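Local coordinates for SusD superfamily protein (Bacteroides fragilis, PDB 3L22) that probably binds glycans at the outer membrane as a SusD-family protein, with zinc ions bound in the crystal, at residues Leu387-Gly391 / Glu392-Gly396. Residues are numbered along the deposited sequence; the frame is centred on the assembly and turned at random.
Sequences LEFIG and EGIRG
With CG beside the backbone N in both Phe389 (chi1 -66°) and Glu392 (chi1 -72°), the ring and the carboxylate of these two residues are brought together beside a type II beta turn that runs from Phe389 to Glu392, in the buried link between helix 374-388 and helix 395-401. The link illustrates how a tight turn can gather side chains from both of its ends. Its closing bond runs from Glu392 N to Phe389 O at 2.9 Å, the donor lying above the carbonyl plane, and Gly391 occupies the third position with the positive phi usual there in type II turns. Glu392 is extended beyond CG, which carries its OE1 to the ring edge, 3.6 Å from Phe389 CD1, with the carboxylate steeply turned against the ring at 79°. Salt bridges to Arg326 and Lys311 and a hydrogen bond from Tyr240 OH hold that carboxylate, while Glu388, one residue before the turn, pairs with Arg298, Arg358 and also Arg326; these cations probably offset the closeness of two buried acids. Ile394, at the N-cap position of the second helix, slants its CD1 against the same ring, 3.6 Å from Phe389 CG, and Ala328 and Glu329 of helix 327-339 also pack on Phe389. A water spans the loop: it donates to Phe389 O at 2.7 Å and accepts from Arg395 N at 2.9 Å.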
loop_
_atom_site.group_PDB
_atom_site.type_symbol
_atom_site.label_atom_id
_atom_site.label_comp_id
_atom_site.label_asym_id
_atom_site.label_seq_id
_atom_site.Cartn_x
_atom_site.Cartn_y
_atom_site.Cartn_z
ATOM N N LEU A 387 8.522 1.729 12.141
ATOM C CA LEU A 387 7.875 1.200 13.350
ATOM C C LEU A 387 6.359 1.389 13.302
ATOM O O LEU A 387 5.605 0.453 13.538
ATOM C CB LEU A 387 8.473 1.825 14.626
ATOM C CG LEU A 387 7.857 1.420 15.977
ATOM C CD1 LEU A 387 7.955 -0.103 16.179
ATOM C CD2 LEU A 387 8.508 2.154 17.152
ATOM N N GLU A 388 5.913 2.581 12.971
ATOM C CA GLU A 388 4.479 2.813 12.850
ATOM C C GLU A 388 3.802 1.852 11.857
ATOM O O GLU A 388 2.703 1.416 12.154
ATOM C CB GLU A 388 4.198 4.259 12.464
ATOM C CG GLU A 388 2.731 4.725 12.586
ATOM C CD GLU A 388 2.231 4.899 14.015
ATOM O OE1 GLU A 388 3.022 5.258 14.933
ATOM O OE2 GLU A 388 1.018 4.677 14.211
ATOM N N PHE A 389 4.444 1.541 10.714
ATOM C CA PHE A 389 3.828 0.782 9.634
ATOM C C PHE A 389 4.378 -0.616 9.406
ATOM O O PHE A 389 4.145 -1.243 8.364
ATOM C CB PHE A 389 3.776 1.657 8.365
ATOM C CG PHE A 389 2.872 2.795 8.551
ATOM C CD1 PHE A 389 1.498 2.584 8.565
ATOM C CD2 PHE A 389 3.359 4.048 8.874
ATOM C CE1 PHE A 389 0.632 3.640 8.820
ATOM C CE2 PHE A 389 2.501 5.083 9.138
ATOM C CZ PHE A 389 1.141 4.867 9.132
ATOM N N ILE A 390 5.030 -1.157 10.434
ATOM C CA ILE A 390 5.452 -2.540 10.406
ATOM C C ILE A 390 4.228 -3.411 10.157
ATOM O O ILE A 390 3.202 -3.287 10.833
ATOM C CB ILE A 390 6.246 -2.952 11.683
ATOM C CG1 ILE A 390 6.888 -4.343 11.494
ATOM C CG2 ILE A 390 5.393 -2.906 12.983
ATOM C CD1 ILE A 390 8.003 -4.688 12.568
ATOM N N GLY A 391 4.332 -4.276 9.150
ATOM C CA GLY A 391 3.217 -5.146 8.769
ATOM C C GLY A 391 2.078 -4.524 7.978
ATOM O O GLY A 391 1.027 -5.187 7.777
ATOM N N GLU A 392 2.239 -3.289 7.510
ATOM C CA GLU A 392 1.098 -2.566 6.889
ATOM C C GLU A 392 1.317 -2.171 5.407
ATOM O O GLU A 392 0.803 -1.182 4.928
ATOM C CB GLU A 392 0.674 -1.354 7.748
ATOM C CG GLU A 392 -0.035 -1.784 9.026
ATOM C CD GLU A 392 -0.569 -0.626 9.865
ATOM O OE1 GLU A 392 -1.157 0.346 9.305
ATOM O OE2 GLU A 392 -0.373 -0.687 11.097
ATOM N N GLY A 393 2.052 -2.985 4.674
ATOM C CA GLY A 393 2.006 -2.941 3.208
ATOM C C GLY A 393 2.774 -1.777 2.627
ATOM O O GLY A 393 2.485 -1.370 1.517
ATOM N N ILE A 394 3.776 -1.283 3.363
ATOM C CA ILE A 394 4.422 -0.013 3.047
ATOM C C ILE A 394 5.933 -0.108 2.921
ATOM O O ILE A 394 6.508 0.554 2.038
ATOM C CB ILE A 394 4.043 1.091 4.100
ATOM C CG1 ILE A 394 2.630 1.629 3.835
ATOM C CG2 ILE A 394 5.000 2.254 4.079
ATOM C CD1 ILE A 394 2.027 2.479 5.042
ATOM N N ARG A 395 6.590 -0.918 3.757
ATOM C CA ARG A 395 8.028 -0.793 3.858
ATOM C C ARG A 395 8.822 -0.966 2.534
ATOM O O ARG A 395 9.742 -0.178 2.209
ATOM C CB ARG A 395 8.539 -1.761 4.914
ATOM C CG ARG A 395 10.059 -1.752 5.074
ATOM C CD ARG A 395 10.563 -0.388 5.511
ATOM N NE ARG A 395 12.004 -0.357 5.647
ATOM C CZ ARG A 395 12.763 0.714 5.446
ATOM N NH1 ARG A 395 12.254 1.905 5.131
ATOM N NH2 ARG A 395 14.072 0.601 5.569
ATOM N N GLY A 396 8.471 -2.003 1.793
ATOM C CA GLY A 396 9.132 -2.302 0.533
ATOM C C GLY A 396 8.873 -1.228 -0.520
ATOM O O GLY A 396 9.660 -1.085 -1.456
HETATM O O HOH W 1 5.007 -1.982 5.962
#